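Type IV pilus biogenesis protein PilB (Streptococcus sanguinis, PDB 7B7P) is a bimodular minor pilin of type IV pili with a direct role in adhesion, carrying a von Willebrand factor A-like module that binds magnesium. Local coordinates at residues A[90-96]-A[108-114]. Residues are numbered along the deposited sequence; the frame is centred on the assembly and turned at random.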
loop_
_atom_site.group_PDB
_atom_site.type_symbol
_atom_site.label_atom_id
_atom_site.label_comp_id
_atom_site.label_asym_id
_atom_site.label_seq_id
_atom_site.Cartn_x
_atom_site.Cartn_y
_atom_site.Cartn_z
ATOM N N LYS A 90 -16.253 -23.668 -31.004
ATOM C CA LYS A 90 -15.286 -23.228 -30.011
ATOM C C LYS A 90 -15.390 -21.716 -29.818
ATOM O O LYS A 90 -15.517 -20.960 -30.786
ATOM C CB LYS A 90 -13.868 -23.639 -30.416
ATOM C CG LYS A 90 -13.430 -24.969 -29.791
ATOM C CD LYS A 90 -13.523 -26.116 -30.798
ATOM C CE LYS A 90 -12.527 -27.235 -30.489
ATOM N NZ LYS A 90 -12.392 -28.234 -31.602
ATOM N N LEU A 91 -15.344 -21.286 -28.557
ATOM C CA LEU A 91 -15.733 -19.943 -28.155
ATOM C C LEU A 91 -14.533 -19.118 -27.697
ATOM O O LEU A 91 -13.533 -19.659 -27.218
ATOM C CB LEU A 91 -16.773 -20.011 -27.034
ATOM C CG LEU A 91 -18.119 -20.621 -27.416
ATOM C CD1 LEU A 91 -19.051 -20.673 -26.214
ATOM C CD2 LEU A 91 -18.735 -19.812 -28.533
ATOM N N ASP A 92 -14.645 -17.796 -27.854
ATOM C CA ASP A 92 -13.640 -16.829 -27.413
ATOM C C ASP A 92 -14.314 -15.857 -26.445
ATOM O O ASP A 92 -15.135 -15.029 -26.862
ATOM C CB ASP A 92 -13.031 -16.102 -28.616
ATOM C CG ASP A 92 -11.840 -15.210 -28.245
ATOM O OD1 ASP A 92 -11.184 -15.463 -27.205
ATOM O OD2 ASP A 92 -11.545 -14.263 -29.016
ATOM N N LEU A 93 -13.971 -15.955 -25.158
ATOM C CA LEU A 93 -14.601 -15.175 -24.098
ATOM C C LEU A 93 -13.572 -14.255 -23.452
ATOM O O LEU A 93 -12.540 -14.723 -22.963
ATOM C CB LEU A 93 -15.221 -16.095 -23.051
ATOM C CG LEU A 93 -15.575 -15.424 -21.733
ATOM C CD1 LEU A 93 -16.704 -14.407 -21.932
ATOM C CD2 LEU A 93 -15.958 -16.480 -20.707
ATOM N N GLU A 94 -13.859 -12.954 -23.424
ATOM C CA GLU A 94 -12.910 -11.990 -22.886
ATOM C C GLU A 94 -13.645 -10.907 -22.105
ATOM O O GLU A 94 -14.684 -10.413 -22.552
ATOM C CB GLU A 94 -12.068 -11.366 -24.010
ATOM C CG GLU A 94 -11.244 -10.172 -23.546
ATOM C CD GLU A 94 -10.253 -9.674 -24.586
ATOM O OE1 GLU A 94 -10.378 -10.048 -25.776
ATOM O OE2 GLU A 94 -9.350 -8.893 -24.207
ATOM N N PHE A 95 -13.099 -10.539 -20.938
ATOM C CA PHE A 95 -13.637 -9.470 -20.104
ATOM C C PHE A 95 -12.633 -8.332 -19.983
ATOM O O PHE A 95 -11.421 -8.544 -20.052
ATOM C CB PHE A 95 -13.991 -9.947 -18.709
ATOM C CG PHE A 95 -14.821 -11.184 -18.689
ATOM C CD1 PHE A 95 -14.221 -12.423 -18.801
ATOM C CD2 PHE A 95 -16.209 -11.118 -18.574
ATOM C CE1 PHE A 95 -14.981 -13.577 -18.789
ATOM C CE2 PHE A 95 -16.971 -12.271 -18.554
ATOM C CZ PHE A 95 -16.352 -13.504 -18.661
ATOM N N LYS A 96 -13.158 -7.124 -19.779
ATOM C CA LYS A 96 -12.369 -5.899 -19.806
ATOM C C LYS A 96 -13.100 -4.817 -19.034
ATOM O O LYS A 96 -14.302 -4.625 -19.237
ATOM C CB LYS A 96 -12.130 -5.431 -21.246
ATOM C CG LYS A 96 -10.724 -4.941 -21.500
ATOM C CD LYS A 96 -10.597 -4.326 -22.889
ATOM C CE LYS A 96 -9.298 -4.745 -23.587
ATOM N NZ LYS A 96 -9.424 -4.672 -25.072
ATOM N N SER A 108 -16.641 -4.497 -20.288
ATOM C CA SER A 108 -16.940 -4.921 -21.642
ATOM C C SER A 108 -16.827 -6.436 -21.731
ATOM O O SER A 108 -15.926 -7.047 -21.143
ATOM C CB SER A 108 -16.034 -4.230 -22.664
ATOM O OG SER A 108 -14.960 -5.046 -23.054
ATOM N N TYR A 109 -17.784 -7.032 -22.422
ATOM C CA TYR A 109 -17.810 -8.458 -22.678
ATOM C C TYR A 109 -17.532 -8.712 -24.150
ATOM O O TYR A 109 -17.965 -7.947 -25.019
ATOM C CB TYR A 109 -19.158 -9.063 -22.327
ATOM C CG TYR A 109 -19.654 -8.809 -20.940
ATOM C CD1 TYR A 109 -18.947 -9.253 -19.828
ATOM C CD2 TYR A 109 -20.871 -8.169 -20.739
ATOM C CE1 TYR A 109 -19.432 -9.045 -18.545
ATOM C CE2 TYR A 109 -21.366 -7.955 -19.470
ATOM C CZ TYR A 109 -20.647 -8.397 -18.371
ATOM O OH TYR A 109 -21.145 -8.165 -17.110
ATOM N N ASN A 110 -16.809 -9.791 -24.417
ATOM C CA ASN A 110 -16.591 -10.301 -25.759
ATOM C C ASN A 110 -16.961 -11.777 -25.740
ATOM O O ASN A 110 -16.567 -12.500 -24.821
ATOM C CB ASN A 110 -15.138 -10.095 -26.198
ATOM C CG ASN A 110 -14.909 -10.486 -27.642
ATOM O OD1 ASN A 110 -15.131 -11.638 -28.029
ATOM N ND2 ASN A 110 -14.463 -9.530 -28.452
ATOM N N LEU A 111 -17.745 -12.217 -26.724
ATOM C CA LEU A 111 -18.163 -13.620 -26.768
ATOM C C LEU A 111 -18.370 -13.987 -28.237
ATOM O O LEU A 111 -19.459 -13.804 -28.788
ATOM C CB LEU A 111 -19.416 -13.867 -25.939
ATOM C CG LEU A 111 -19.886 -15.325 -25.924
ATOM C CD1 LEU A 111 -18.714 -16.272 -25.650
ATOM C CD2 LEU A 111 -20.996 -15.532 -24.919
ATOM N N THR A 112 -17.312 -14.501 -28.862
ATOM C CA THR A 112 -17.385 -14.834 -30.278
ATOM C C THR A 112 -17.023 -16.296 -30.545
ATOM O O THR A 112 -17.097 -17.144 -29.648
ATOM C CB THR A 112 -16.491 -13.904 -31.115
ATOM O OG1 THR A 112 -15.163 -13.849 -30.572
ATOM C CG2 THR A 112 -17.080 -12.497 -31.168
ATOM N N GLY A 113 -16.633 -16.593 -31.784
ATOM C CA GLY A 113 -16.406 -17.952 -32.237
ATOM C C GLY A 113 -16.811 -18.122 -33.690
ATOM O O GLY A 113 -17.805 -17.537 -34.130
ATOM N N LYS A 114 -16.047 -18.900 -34.453
ATOM C CA LYS A 114 -16.325 -19.104 -35.866
ATOM C C LYS A 114 -17.135 -20.379 -36.077
ATOM O O LYS A 114 -16.945 -21.382 -35.386
ATOM C CB LYS A 114 -15.029 -19.150 -36.682
ATOM C CG LYS A 114 -14.454 -17.773 -37.009
ATOM C CD LYS A 114 -13.144 -17.503 -36.274
ATOM C CE LYS A 114 -12.876 -16.001 -36.157
ATOM N NZ LYS A 114 -11.994 -15.678 -35.003
HETATM O O HOH W 1 -13.749 -7.465 -24.051
#
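Asp92, Glu94 and Lys96 pair with Thr112, Asn110 and Ser108 as the hydrogen-bonded positions of an antiparallel beta hairpin, strands 92-101 and 104-112; the axes of 92-96 and 108-112 run 174° apart. Each of these six residues uses both backbone N and O across the strands. The bonds are uneven: Ser108 N reaches Lys96 O at 2.6 Å and almost in line with the carbonyl, whereas the return bond from Lys96 N to Ser108 O is weak. Asn110 N lies in the carbonyl plane of Glu94 O at 2.9 Å, but Asp92 N sits 59° out of the plane of Thr112 O. Glu94 O also accepts a weak bond from a water, which is 2.9 Å from Ser108 OG. CA-H groups of the intervening non-hydrogen-bonded pairs approach oxygens that already accept an N-H, as where Leu93 CA stands 3.4 Å from Asn110 O. The backbones of Tyr109 and Leu111 bond instead to Ala127 and Ile124 of strand 124-130, placing 104-112 in the middle of a three-stranded sheet. Phe95, Tyr109 and Leu111 pack on helix 9-27, an arrangement consistent with a pilin module, and Tyr109 OH is satisfied by Asp24 of that helix. Both aromatics have CG anti to the carbonyl carbon; their rings meet rim to rim, planes at 88°, and Phe95 CD2 comes within 3.5 Å of Tyr109 CD1.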